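Local structure of autophagy protein 5 (Saccharomyces cerevisiae, 2DYO) at residues 43-48 and 274-279; 199-204 and 224-229; 205-210 and 280-285. The protein takes part in autophagic vesicle formation and cytoplasm-to-vacuole transport, and is needed for nucleophagy and mitophagy. One frame throughout, in Å; residues are numbered along the deposited sequence.

Contact 1: 43-48 and 274-279; sequences PRETYL and RSFDGF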
ATOM      1  N   PRO A  43       0.120  -6.270   6.575  1.00 19.90           N
ATOM      2  CA  PRO A  43       1.043  -5.136   6.644  1.00 19.06           C
ATOM      3  C   PRO A  43       0.543  -3.991   5.763  1.00 18.33           C
ATOM      4  O   PRO A  43      -0.175  -4.214   4.783  1.00 16.35           O
ATOM      5  CB  PRO A  43       2.353  -5.716   6.102  1.00 20.75           C
ATOM      6  CG  PRO A  43       2.258  -7.183   6.456  1.00 18.60           C
ATOM      7  CD  PRO A  43       0.816  -7.492   6.127  1.00 18.85           C
ATOM      8  N   ARG A  44       0.901  -2.765   6.123  1.00 17.04           N
ATOM      9  CA  ARG A  44       0.527  -1.626   5.300  1.00 15.79           C
ATOM     10  C   ARG A  44       1.382  -1.734   4.035  1.00 14.76           C
ATOM     11  O   ARG A  44       0.945  -1.393   2.939  1.00 15.49           O
ATOM     12  CB  ARG A  44       0.841  -0.313   6.023  1.00 17.10           C
ATOM     13  CG  ARG A  44      -0.336   0.278   6.801  1.00 17.13           C
ATOM     14  CD  ARG A  44       0.114   1.506   7.584  1.00 17.22           C
ATOM     15  NE  ARG A  44      -1.001   2.312   8.072  1.00 17.25           N
ATOM     16  CZ  ARG A  44      -1.569   3.295   7.382  1.00 19.34           C
ATOM     17  NH1 ARG A  44      -2.579   3.978   7.904  1.00 17.22           N
ATOM     18  NH2 ARG A  44      -1.126   3.600   6.166  1.00 18.53           N
ATOM     19  N   GLU A  45       2.602  -2.240   4.200  1.00 15.11           N
ATOM     20  CA  GLU A  45       3.524  -2.371   3.079  1.00 16.97           C
ATOM     21  C   GLU A  45       3.480  -3.731   2.380  1.00 16.77           C
ATOM     22  O   GLU A  45       4.422  -4.526   2.477  1.00 14.81           O
ATOM     23  CB  GLU A  45       4.957  -2.095   3.539  1.00 15.14           C
ATOM     24  CG  GLU A  45       5.172  -0.735   4.200  1.00 18.12           C
ATOM     25  CD  GLU A  45       5.179   0.429   3.222  1.00 21.12           C
ATOM     26  OE1 GLU A  45       5.628   1.516   3.636  1.00 24.37           O
ATOM     27  OE2 GLU A  45       4.737   0.276   2.057  1.00 18.63           O
ATOM     28  N   THR A  46       2.382  -3.990   1.677  1.00 17.35           N
ATOM     29  CA  THR A  46       2.239  -5.228   0.920  1.00 18.07           C
ATOM     30  C   THR A  46       1.039  -5.064   0.001  1.00 19.30           C
ATOM     31  O   THR A  46       0.466  -3.979  -0.071  1.00 16.42           O
ATOM     32  CB  THR A  46       2.033  -6.458   1.850  1.00 21.67           C
ATOM     33  OG1 THR A  46       2.172  -7.662   1.081  1.00 21.20           O
ATOM     34  CG2 THR A  46       0.642  -6.434   2.492  1.00 19.70           C
ATOM     35  N   TYR A  47       0.670  -6.125  -0.711  1.00 18.62           N
ATOM     36  CA  TYR A  47      -0.484  -6.075  -1.606  1.00 18.18           C
ATOM     37  C   TYR A  47      -1.537  -7.073  -1.127  1.00 20.89           C
ATOM     38  O   TYR A  47      -1.198  -8.145  -0.617  1.00 20.59           O
ATOM     39  CB  TYR A  47      -0.107  -6.465  -3.039  1.00 17.87           C
ATOM     40  CG  TYR A  47       0.825  -5.513  -3.761  1.00 18.75           C
ATOM     41  CD1 TYR A  47       0.519  -4.157  -3.893  1.00 17.22           C
ATOM     42  CD2 TYR A  47       1.979  -5.990  -4.376  1.00 18.01           C
ATOM     43  CE1 TYR A  47       1.346  -3.304  -4.633  1.00 18.79           C
ATOM     44  CE2 TYR A  47       2.805  -5.152  -5.110  1.00 17.57           C
ATOM     45  CZ  TYR A  47       2.487  -3.817  -5.240  1.00 17.84           C
ATOM     46  OH  TYR A  47       3.306  -3.012  -5.999  1.00 19.49           O
ATOM     47  N   LEU A  48      -2.808  -6.737  -1.324  1.00 18.82           N
ATOM     48  CA  LEU A  48      -3.893  -7.627  -0.920  1.00 20.01           C
ATOM     49  C   LEU A  48      -3.808  -8.958  -1.657  1.00 21.80           C
ATOM     50  O   LEU A  48      -4.183 -10.000  -1.138  1.00 22.31           O
ATOM     51  CB  LEU A  48      -5.254  -6.971  -1.208  1.00 20.60           C
ATOM     52  CG  LEU A  48      -5.660  -5.774  -0.337  1.00 21.63           C
ATOM     53  CD1 LEU A  48      -6.933  -5.147  -0.905  1.00 19.19           C
ATOM     54  CD2 LEU A  48      -5.879  -6.224   1.093  1.00 21.27           C
ATOM     55  N   ARG A 274       8.558   6.861   1.873  1.00 18.56           N
ATOM     56  CA  ARG A 274       8.135   6.215   0.628  1.00 19.44           C
ATOM     57  C   ARG A 274       7.614   4.820   0.962  1.00 17.90           C
ATOM     58  O   ARG A 274       8.016   4.227   1.965  1.00 16.12           O
ATOM     59  CB  ARG A 274       9.297   6.099  -0.362  1.00 17.76           C
ATOM     60  CG  ARG A 274      10.406   5.151   0.080  1.00 20.40           C
ATOM     61  CD  ARG A 274      11.468   5.029  -0.999  1.00 18.87           C
ATOM     62  NE  ARG A 274      12.605   4.225  -0.552  1.00 21.53           N
ATOM     63  CZ  ARG A 274      13.692   3.995  -1.280  1.00 20.78           C
ATOM     64  NH1 ARG A 274      13.798   4.505  -2.497  1.00 23.98           N
ATOM     65  NH2 ARG A 274      14.679   3.258  -0.783  1.00 21.96           N
ATOM     66  N   SER A 275       6.718   4.305   0.126  1.00 17.67           N
ATOM     67  CA  SER A 275       6.143   2.985   0.335  1.00 18.60           C
ATOM     68  C   SER A 275       7.068   1.878  -0.185  1.00 17.87           C
ATOM     69  O   SER A 275       8.101   2.162  -0.798  1.00 16.93           O
ATOM     70  CB  SER A 275       4.773   2.907  -0.338  1.00 19.45           C
ATOM     71  OG  SER A 275       3.893   3.881   0.212  1.00 19.69           O
ATOM     72  N   PHE A 276       6.681   0.624   0.045  1.00 17.28           N
ATOM     73  CA  PHE A 276       7.501  -0.525  -0.343  1.00 18.48           C
ATOM     74  C   PHE A 276       7.666  -0.774  -1.844  1.00 18.78           C
ATOM     75  O   PHE A 276       8.434  -1.651  -2.238  1.00 18.06           O
ATOM     76  CB  PHE A 276       6.978  -1.798   0.345  1.00 17.74           C
ATOM     77  CG  PHE A 276       5.861  -2.480  -0.394  1.00 17.57           C
ATOM     78  CD1 PHE A 276       6.100  -3.651  -1.114  1.00 16.57           C
ATOM     79  CD2 PHE A 276       4.571  -1.958  -0.370  1.00 15.01           C
ATOM     80  CE1 PHE A 276       5.065  -4.292  -1.807  1.00 16.57           C
ATOM     81  CE2 PHE A 276       3.524  -2.589  -1.058  1.00 18.07           C
ATOM     82  CZ  PHE A 276       3.773  -3.761  -1.779  1.00 16.87           C
ATOM     83  N   ASP A 277       6.954  -0.019  -2.677  1.00 18.94           N
ATOM     84  CA  ASP A 277       7.094  -0.177  -4.123  1.00 20.11           C
ATOM     85  C   ASP A 277       8.005   0.919  -4.671  1.00 19.84           C
ATOM     86  O   ASP A 277       8.160   1.061  -5.883  1.00 18.59           O
ATOM     87  CB  ASP A 277       5.734  -0.128  -4.827  1.00 18.48           C
ATOM     88  CG  ASP A 277       5.032   1.209  -4.671  1.00 21.51           C
ATOM     89  OD1 ASP A 277       3.989   1.388  -5.332  1.00 21.33           O
ATOM     90  OD2 ASP A 277       5.506   2.071  -3.894  1.00 19.13           O
ATOM     91  N   GLY A 278       8.609   1.689  -3.765  1.00 19.55           N
ATOM     92  CA  GLY A 278       9.520   2.747  -4.174  1.00 19.47           C
ATOM     93  C   GLY A 278       8.910   4.121  -4.388  1.00 20.05           C
ATOM     94  O   GLY A 278       9.633   5.115  -4.487  1.00 21.70           O
ATOM     95  N   PHE A 279       7.587   4.188  -4.462  1.00 18.99           N
ATOM     96  CA  PHE A 279       6.909   5.464  -4.661  1.00 17.88           C
ATOM     97  C   PHE A 279       6.441   6.087  -3.353  1.00 17.92           C
ATOM     98  O   PHE A 279       6.039   5.380  -2.420  1.00 16.56           O
ATOM     99  CB  PHE A 279       5.680   5.304  -5.569  1.00 18.82           C
ATOM    100  CG  PHE A 279       5.995   5.320  -7.038  1.00 21.35           C
ATOM    101  CD1 PHE A 279       6.291   4.145  -7.718  1.00 24.37           C
ATOM    102  CD2 PHE A 279       5.993   6.518  -7.745  1.00 22.24           C
ATOM    103  CE1 PHE A 279       6.579   4.162  -9.086  1.00 23.97           C
ATOM    104  CE2 PHE A 279       6.279   6.545  -9.111  1.00 23.89           C
ATOM    105  CZ  PHE A 279       6.573   5.364  -9.780  1.00 26.38           C
TER
HETATM  106  O   HOH W   1       2.577   2.105   1.817  1.00 17.30           O
HETATM  107  O   HOH W   2       8.263   1.400   3.383  1.00 36.85           O
HETATM  108  O   HOH W   3       2.361  -0.560  -6.043  1.00 18.92           O
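Phe276 meets Tyr47 edge-to-face: its CZ stands over the centre of the tyrosine ring, 3.7 Å from Tyr47 CZ, with the two planes 63° apart. One face of the phenylalanine ring lies against the backbone between Glu45 and Thr46, Phe276 CE2 coming within 3.3 Å of Thr46 N, so the loop is covered at its peptide as well as at its aromatic side chain.

The polar part centres on the carboxylate of Glu45. The chain bends at chi2 (-74°) and brings OE2 to the backbone N of Phe276 at 2.8 Å; this N-H arrives from above the carboxylate plane. A water also joins Glu45 OE2 to Ser275 OG. Another water links Tyr47 OH to Asp277 OD1, which is hydrogen-bonded to Tyr281 OH as well. Asp277 OD2 takes the backbone N of Phe279 at 3.0 Å in an Asx turn that overlaps the type I turn from Ser275 to Gly278.

Together these bonds tie a loop of the UblA domain to one of the UblB domain. Helix 142-159 closes over the pair, Trp147 touching both rings and joining Trp151 in bonding Phe276 O, while helix 170-182 packs on Thr46, Tyr47 and Phe276.

Contact 2: 199-204 and 224-229; sequences RPRHIP and SMTGVN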
ATOM      1  N   ARG A 199      21.390  11.268  -3.860  1.00 43.67           N
ATOM      2  CA  ARG A 199      20.349  12.291  -3.845  1.00 42.58           C
ATOM      3  C   ARG A 199      19.589  12.278  -5.173  1.00 40.35           C
ATOM      4  O   ARG A 199      20.173  12.401  -6.248  1.00 38.95           O
ATOM      5  CB  ARG A 199      20.940  13.683  -3.580  1.00 44.55           C
ATOM      6  CG  ARG A 199      19.884  14.717  -3.171  1.00 44.93           C
ATOM      7  CD  ARG A 199      20.502  15.930  -2.487  1.00 47.07           C
ATOM      8  NE  ARG A 199      19.495  16.795  -1.868  1.00 46.52           N
ATOM      9  CZ  ARG A 199      18.679  17.606  -2.537  1.00 46.35           C
ATOM     10  NH1 ARG A 199      18.739  17.679  -3.861  1.00 46.64           N
ATOM     11  NH2 ARG A 199      17.795  18.344  -1.879  1.00 44.99           N
ATOM     12  N   PRO A 200      18.260  12.130  -5.098  1.00 37.67           N
ATOM     13  CA  PRO A 200      17.322  12.077  -6.223  1.00 36.04           C
ATOM     14  C   PRO A 200      17.437  13.144  -7.313  1.00 35.18           C
ATOM     15  O   PRO A 200      17.653  14.324  -7.035  1.00 34.84           O
ATOM     16  CB  PRO A 200      15.958  12.136  -5.534  1.00 37.13           C
ATOM     17  CG  PRO A 200      16.212  11.478  -4.218  1.00 37.85           C
ATOM     18  CD  PRO A 200      17.536  12.079  -3.816  1.00 38.68           C
ATOM     19  N   ARG A 201      17.285  12.708  -8.559  1.00 31.78           N
ATOM     20  CA  ARG A 201      17.294  13.609  -9.705  1.00 30.27           C
ATOM     21  C   ARG A 201      15.850  14.104  -9.836  1.00 27.28           C
ATOM     22  O   ARG A 201      15.592  15.246 -10.229  1.00 25.48           O
ATOM     23  CB  ARG A 201      17.706  12.854 -10.967  1.00 33.33           C
ATOM     24  CG  ARG A 201      19.208  12.658 -11.117  1.00 40.38           C
ATOM     25  CD  ARG A 201      19.882  14.005 -11.297  1.00 44.03           C
ATOM     26  NE  ARG A 201      21.202  13.890 -11.905  1.00 48.57           N
ATOM     27  CZ  ARG A 201      21.738  14.823 -12.685  1.00 48.74           C
ATOM     28  NH1 ARG A 201      22.946  14.649 -13.200  1.00 51.50           N
ATOM     29  NH2 ARG A 201      21.057  15.929 -12.960  1.00 47.83           N
ATOM     30  N   HIS A 202      14.917  13.216  -9.498  1.00 25.74           N
ATOM     31  CA  HIS A 202      13.481  13.506  -9.518  1.00 24.23           C
ATOM     32  C   HIS A 202      12.844  12.720  -8.382  1.00 22.76           C
ATOM     33  O   HIS A 202      13.422  11.751  -7.901  1.00 22.66           O
ATOM     34  CB  HIS A 202      12.835  13.065 -10.834  1.00 25.97           C
ATOM     35  CG  HIS A 202      13.162  13.939 -12.004  1.00 27.87           C
ATOM     36  ND1 HIS A 202      14.173  13.645 -12.894  1.00 30.53           N
ATOM     37  CD2 HIS A 202      12.596  15.087 -12.442  1.00 28.76           C
ATOM     38  CE1 HIS A 202      14.215  14.576 -13.832  1.00 32.07           C
ATOM     39  NE2 HIS A 202      13.268  15.463 -13.581  1.00 32.10           N
ATOM     40  N   ILE A 203      11.655  13.122  -7.948  1.00 22.93           N
ATOM     41  CA  ILE A 203      10.983  12.394  -6.874  1.00 22.21           C
ATOM     42  C   ILE A 203       9.816  11.548  -7.391  1.00 20.76           C
ATOM     43  O   ILE A 203       8.913  12.064  -8.059  1.00 19.29           O
ATOM     44  CB  ILE A 203      10.409  13.347  -5.789  1.00 23.06           C
ATOM     45  CG1 ILE A 203      11.529  14.160  -5.130  1.00 23.70           C
ATOM     46  CG2 ILE A 203       9.661  12.534  -4.725  1.00 23.18           C
ATOM     47  CD1 ILE A 203      12.477  13.347  -4.268  1.00 24.49           C
ATOM     48  N   PRO A 204       9.831  10.236  -7.097  1.00 19.94           N
ATOM     49  CA  PRO A 204       8.767   9.321  -7.519  1.00 20.63           C
ATOM     50  C   PRO A 204       7.600   9.621  -6.579  1.00 19.93           C
ATOM     51  O   PRO A 204       7.522   9.069  -5.474  1.00 20.68           O
ATOM     52  CB  PRO A 204       9.361   7.934  -7.251  1.00 20.28           C
ATOM     53  CG  PRO A 204      10.858   8.173  -7.282  1.00 23.25           C
ATOM     54  CD  PRO A 204      10.974   9.484  -6.549  1.00 21.27           C
ATOM     55  N   SER A 224      11.613  17.906 -10.339  1.00 27.48           N
ATOM     56  CA  SER A 224      13.074  17.917 -10.405  1.00 29.91           C
ATOM     57  C   SER A 224      13.690  18.226  -9.039  1.00 28.62           C
ATOM     58  O   SER A 224      13.221  19.110  -8.325  1.00 30.32           O
ATOM     59  CB  SER A 224      13.542  18.954 -11.434  1.00 31.13           C
ATOM     60  OG  SER A 224      14.954  18.922 -11.592  1.00 31.99           O
ATOM     61  N   MET A 225      14.747  17.504  -8.687  1.00 28.38           N
ATOM     62  CA  MET A 225      15.409  17.699  -7.400  1.00 26.88           C
ATOM     63  C   MET A 225      16.853  18.151  -7.533  1.00 24.76           C
ATOM     64  O   MET A 225      17.500  18.478  -6.536  1.00 26.31           O
ATOM     65  CB  MET A 225      15.378  16.398  -6.592  1.00 28.37           C
ATOM     66  CG  MET A 225      13.993  15.956  -6.185  1.00 31.17           C
ATOM     67  SD  MET A 225      13.213  17.160  -5.101  1.00 33.69           S
ATOM     68  CE  MET A 225      14.187  16.950  -3.605  1.00 31.20           C
ATOM     69  N   THR A 226      17.359  18.168  -8.760  1.00 23.50           N
ATOM     70  CA  THR A 226      18.739  18.559  -8.992  1.00 25.20           C
ATOM     71  C   THR A 226      19.006  19.994  -8.544  1.00 23.89           C
ATOM     72  O   THR A 226      18.401  20.931  -9.048  1.00 24.58           O
ATOM     73  CB  THR A 226      19.104  18.415 -10.483  1.00 28.60           C
ATOM     74  OG1 THR A 226      18.993  17.037 -10.872  1.00 30.14           O
ATOM     75  CG2 THR A 226      20.529  18.891 -10.732  1.00 28.90           C
ATOM     76  N   GLY A 227      19.900  20.145  -7.573  1.00 24.17           N
ATOM     77  CA  GLY A 227      20.265  21.464  -7.080  1.00 23.51           C
ATOM     78  C   GLY A 227      19.247  22.219  -6.248  1.00 23.64           C
ATOM     79  O   GLY A 227      19.458  23.400  -5.934  1.00 21.67           O
ATOM     80  N   VAL A 228      18.151  21.557  -5.885  1.00 20.93           N
ATOM     81  CA  VAL A 228      17.109  22.194  -5.084  1.00 21.42           C
ATOM     82  C   VAL A 228      16.691  21.325  -3.907  1.00 20.43           C
ATOM     83  O   VAL A 228      17.006  20.138  -3.850  1.00 20.41           O
ATOM     84  CB  VAL A 228      15.868  22.537  -5.944  1.00 22.78           C
ATOM     85  CG1 VAL A 228      16.237  23.600  -6.983  1.00 22.50           C
ATOM     86  CG2 VAL A 228      15.343  21.282  -6.635  1.00 23.55           C
ATOM     87  N   ASN A 229      15.983  21.924  -2.961  1.00 21.21           N
ATOM     88  CA  ASN A 229      15.553  21.213  -1.761  1.00 22.69           C
ATOM     89  C   ASN A 229      14.155  21.718  -1.406  1.00 21.35           C
ATOM     90  O   ASN A 229      13.951  22.332  -0.362  1.00 21.33           O
ATOM     91  CB  ASN A 229      16.535  21.530  -0.629  1.00 24.45           C
ATOM     92  CG  ASN A 229      16.428  20.566   0.534  1.00 28.42           C
ATOM     93  OD1 ASN A 229      16.980  20.814   1.608  1.00 32.35           O
ATOM     94  ND2 ASN A 229      15.734  19.457   0.327  1.00 24.69           N
TER
HETATM   95  O   HOH W   4      16.521  16.841 -12.109  1.00 38.04           O
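Met225 sends its CB toward 199-204, and its side chain packs between Pro200 and Ile203. The CB of Met225 lies 3.1 Å from Pro200 O. With chi1 at -65°, CG stands opposite the carbonyl carbon and leans on CG1 of Ile203; the 3.2 Å between Met225 CG and Ile203 CG1 is tighter than usual for two carbons. Further bends at chi2 and chi3 keep the chain folded over the isoleucine, Met225 SD 3.4 Å from Ile203 CG1 and CE 4.0 Å from Ile203 CD1. An alanine here would remove CG, SD and CE, and is likely to open a gap beside Ile203 and let its CG1 branch shift.

The backbone of Met225 is held too. Its N bonds Arg201 O at 2.9 Å, next to the single bridge that pairs His202 with Ser224. The extended side chain of Arg199 meets the carbonyls of Met225 and Val228, the first and last residues of a type II turn: NH1 gives a weak bond to each, and Val228 O sits at the edge of the guanidinium, 2.8 Å from Arg199 NH2. Arg201 NH2 donates to Thr226 OG1 at 3.1 Å, and a water links that hydroxyl with Arg201 O and Ser224 OG.

The contact lies near the surface of the UblB domain, where the lead-in to strand 205-208 meets the loop after strand 218-219. Helix 266-273 packs on Pro200 and Ile203, its Tyr267 also making a cation-pi contact with Arg199, and helix 142-159 touches Pro200 and His202.

Contact 3: 205-210 and 280-285; sequences LIIQTS and LYITLV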
ATOM      1  N   LEU A 205       6.717  10.508  -7.016  1.00 18.50           N
ATOM      2  CA  LEU A 205       5.577  10.920  -6.211  1.00 19.68           C
ATOM      3  C   LEU A 205       4.240  10.678  -6.892  1.00 19.95           C
ATOM      4  O   LEU A 205       4.056  11.010  -8.063  1.00 21.53           O
ATOM      5  CB  LEU A 205       5.694  12.413  -5.886  1.00 17.67           C
ATOM      6  CG  LEU A 205       4.517  13.070  -5.154  1.00 21.80           C
ATOM      7  CD1 LEU A 205       4.445  12.552  -3.717  1.00 19.84           C
ATOM      8  CD2 LEU A 205       4.696  14.602  -5.161  1.00 19.85           C
ATOM      9  N   ILE A 206       3.313  10.099  -6.144  1.00 18.12           N
ATOM     10  CA  ILE A 206       1.972   9.852  -6.633  1.00 19.02           C
ATOM     11  C   ILE A 206       1.057  10.593  -5.667  1.00 20.61           C
ATOM     12  O   ILE A 206       1.206  10.475  -4.447  1.00 18.65           O
ATOM     13  CB  ILE A 206       1.636   8.345  -6.644  1.00 19.75           C
ATOM     14  CG1 ILE A 206       2.418   7.671  -7.778  1.00 20.97           C
ATOM     15  CG2 ILE A 206       0.126   8.145  -6.809  1.00 17.87           C
ATOM     16  CD1 ILE A 206       2.265   6.172  -7.858  1.00 26.21           C
ATOM     17  N   ILE A 207       0.141  11.382  -6.218  1.00 20.55           N
ATOM     18  CA  ILE A 207      -0.796  12.164  -5.411  1.00 20.76           C
ATOM     19  C   ILE A 207      -2.207  11.690  -5.696  1.00 22.65           C
ATOM     20  O   ILE A 207      -2.613  11.614  -6.849  1.00 20.59           O
ATOM     21  CB  ILE A 207      -0.706  13.663  -5.750  1.00 20.84           C
ATOM     22  CG1 ILE A 207       0.724  14.164  -5.527  1.00 20.94           C
ATOM     23  CG2 ILE A 207      -1.685  14.448  -4.883  1.00 23.49           C
ATOM     24  CD1 ILE A 207       0.957  15.612  -5.962  1.00 20.92           C
ATOM     25  N   GLN A 208      -2.953  11.372  -4.643  1.00 23.39           N
ATOM     26  CA  GLN A 208      -4.318  10.890  -4.809  1.00 26.58           C
ATOM     27  C   GLN A 208      -5.272  11.573  -3.841  1.00 26.81           C
ATOM     28  O   GLN A 208      -4.845  12.145  -2.840  1.00 26.18           O
ATOM     29  CB  GLN A 208      -4.373   9.374  -4.560  1.00 25.22           C
ATOM     30  CG  GLN A 208      -4.144   8.982  -3.088  1.00 27.56           C
ATOM     31  CD  GLN A 208      -4.269   7.481  -2.840  1.00 30.14           C
ATOM     32  OE1 GLN A 208      -4.481   6.702  -3.765  1.00 30.55           O
ATOM     33  NE2 GLN A 208      -4.139   7.077  -1.583  1.00 28.99           N
ATOM     34  N   THR A 209      -6.563  11.522  -4.159  1.00 30.98           N
ATOM     35  CA  THR A 209      -7.590  12.073  -3.281  1.00 36.47           C
ATOM     36  C   THR A 209      -8.317  10.861  -2.694  1.00 40.26           C
ATOM     37  O   THR A 209      -7.696   9.822  -2.474  1.00 42.32           O
ATOM     38  CB  THR A 209      -8.592  12.973  -4.043  1.00 36.42           C
ATOM     39  OG1 THR A 209      -9.136  12.259  -5.160  1.00 37.09           O
ATOM     40  CG2 THR A 209      -7.899  14.251  -4.526  1.00 36.33           C
ATOM     41  N   SER A 210      -9.620  10.971  -2.461  1.00 45.17           N
ATOM     42  CA  SER A 210     -10.371   9.859  -1.887  1.00 48.34           C
ATOM     43  C   SER A 210     -11.165   8.997  -2.872  1.00 50.71           C
ATOM     44  O   SER A 210     -11.680   9.488  -3.878  1.00 51.51           O
ATOM     45  CB  SER A 210     -11.325  10.379  -0.809  1.00 48.33           C
ATOM     46  OG  SER A 210     -12.155   9.339  -0.322  1.00 49.91           O
ATOM     47  N   LEU A 280       6.512   7.412  -3.287  1.00 17.75           N
ATOM     48  CA  LEU A 280       6.015   8.148  -2.129  1.00 16.50           C
ATOM     49  C   LEU A 280       4.576   8.474  -2.497  1.00 16.91           C
ATOM     50  O   LEU A 280       4.320   9.016  -3.572  1.00 15.36           O
ATOM     51  CB  LEU A 280       6.776   9.458  -1.923  1.00 17.20           C
ATOM     52  CG  LEU A 280       6.103  10.396  -0.908  1.00 18.11           C
ATOM     53  CD1 LEU A 280       6.139   9.770   0.493  1.00 20.28           C
ATOM     54  CD2 LEU A 280       6.810  11.736  -0.908  1.00 21.24           C
ATOM     55  N   TYR A 281       3.633   8.135  -1.623  1.00 16.59           N
ATOM     56  CA  TYR A 281       2.232   8.420  -1.894  1.00 17.45           C
ATOM     57  C   TYR A 281       1.672   9.429  -0.908  1.00 18.96           C
ATOM     58  O   TYR A 281       1.869   9.302   0.300  1.00 17.35           O
ATOM     59  CB  TYR A 281       1.362   7.159  -1.778  1.00 18.74           C
ATOM     60  CG  TYR A 281       1.580   6.102  -2.830  1.00 18.10           C
ATOM     61  CD1 TYR A 281       2.600   5.170  -2.708  1.00 17.74           C
ATOM     62  CD2 TYR A 281       0.728   6.010  -3.932  1.00 16.64           C
ATOM     63  CE1 TYR A 281       2.768   4.156  -3.655  1.00 15.74           C
ATOM     64  CE2 TYR A 281       0.887   5.010  -4.881  1.00 18.31           C
ATOM     65  CZ  TYR A 281       1.905   4.084  -4.733  1.00 16.85           C
ATOM     66  OH  TYR A 281       2.044   3.072  -5.643  1.00 18.44           O
ATOM     67  N   ILE A 282       0.991  10.449  -1.414  1.00 18.10           N
ATOM     68  CA  ILE A 282       0.351  11.374  -0.499  1.00 18.33           C
ATOM     69  C   ILE A 282      -1.126  11.359  -0.826  1.00 18.09           C
ATOM     70  O   ILE A 282      -1.528  11.207  -1.991  1.00 17.39           O
ATOM     71  CB  ILE A 282       0.928  12.813  -0.562  1.00 19.97           C
ATOM     72  CG1 ILE A 282       0.809  13.394  -1.962  1.00 20.79           C
ATOM     73  CG2 ILE A 282       2.391  12.806  -0.106  1.00 19.91           C
ATOM     74  CD1 ILE A 282       1.464  14.760  -2.073  1.00 24.27           C
ATOM     75  N   THR A 283      -1.937  11.464   0.216  1.00 16.49           N
ATOM     76  CA  THR A 283      -3.381  11.460   0.062  1.00 19.50           C
ATOM     77  C   THR A 283      -3.906  12.811   0.530  1.00 19.45           C
ATOM     78  O   THR A 283      -3.635  13.237   1.649  1.00 19.43           O
ATOM     79  CB  THR A 283      -4.006  10.333   0.905  1.00 19.49           C
ATOM     80  OG1 THR A 283      -3.498   9.072   0.445  1.00 21.55           O
ATOM     81  CG2 THR A 283      -5.525  10.344   0.790  1.00 21.11           C
ATOM     82  N   LEU A 284      -4.637  13.491  -0.344  1.00 20.13           N
ATOM     83  CA  LEU A 284      -5.182  14.799  -0.017  1.00 23.95           C
ATOM     84  C   LEU A 284      -6.586  14.650   0.540  1.00 25.23           C
ATOM     85  O   LEU A 284      -7.447  14.042  -0.091  1.00 27.24           O
ATOM     86  CB  LEU A 284      -5.214  15.680  -1.264  1.00 24.66           C
ATOM     87  CG  LEU A 284      -3.883  15.803  -2.010  1.00 25.33           C
ATOM     88  CD1 LEU A 284      -4.081  16.670  -3.248  1.00 27.64           C
ATOM     89  CD2 LEU A 284      -2.819  16.397  -1.092  1.00 24.55           C
ATOM     90  N   VAL A 285      -6.813  15.202   1.724  1.00 28.51           N
ATOM     91  CA  VAL A 285      -8.129  15.130   2.345  1.00 31.06           C
ATOM     92  C   VAL A 285      -8.600  16.521   2.773  1.00 33.95           C
ATOM     93  O   VAL A 285      -7.815  17.339   3.252  1.00 30.47           O
ATOM     94  CB  VAL A 285      -8.114  14.203   3.579  1.00 32.45           C
ATOM     95  CG1 VAL A 285      -7.522  12.841   3.204  1.00 34.23           C
ATOM     96  CG2 VAL A 285      -7.320  14.834   4.690  1.00 32.05           C
TER
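Ile206 and Tyr281 lie side by side and point the same way from two parallel strands, the isoleucine running along one side of the ring, its CD1 3.5 Å from Tyr281 CE2. On the same face, Gln208 crosses to Thr283. Its CG sits between the backbone N and carbonyl carbon (chi1 70°), from where the extended chain carries the amide over the neighbouring strand. Gln208 NE2 meets Thr283 OG1 at 2.9 Å, almost straight at 175° and in the amide plane; a second bond from NE2 to Val92 O fixes the rotation of the amide.

The face of Leu205, Ile207, Leu280 and Ile282 is aliphatic. Leu205 and Leu280 run alongside each other, with 3.8 Å between Leu205 CD1 and Leu280 CD2. Ile207 likewise lies beside Ile282, its CG1 3.6 Å from Ile282 CD1, while its CG2 branch slants over Leu284 CD1 at 3.7 Å.

Between the faces runs the regular parallel ladder, from Ile206 N to Leu280 O through to Leu284 N and Gln208 O at 2.8 Å. The strand axes are 19° apart. This parallel pairing of the first and last strands is the centre of the ubiquitin-like beta-grasp sheet.

Chemically the two faces differ. Leu280 meets Leu269 and Tyr270 of helix 266-273, while Ile282 and Leu284 touch Val253 and Val251 of strand 251-255, the next strand in the sheet. The face of Ile206, Tyr281, Gln208 and Thr283 is mixed and receives helix 90-98 of the UblA domain, with Tyr281 on Val92 and Tyr281 OH bonded to Asp277 OD1; this domain boundary therefore combines apolar contact with directed bonds.

In the fold
Contact 3 is the middle of the UblB sheet, and the other two lie off the same end of its paired strands. Residues 199-204 run straight into strand 205-208, and residues 274-279 lead into strand 280-286, so contacts 2 and 3 adjoin through Pro204 O and Leu280 N, 2.9 Å apart, a probable hydrogen bond. Phe279 packs on both Pro204 and Ile206. The centre of contact 1 is about 14 Å from that of contact 3. Along the chain, contact 2 is nested within contact 1, and contact 3 alternates with both. Contact 1 is the one of the three whose segments come from different ubiquitin-like domains; above it, helix 142-159 carries Lys152, joined to ATG12 in the cell, though not conjugated here.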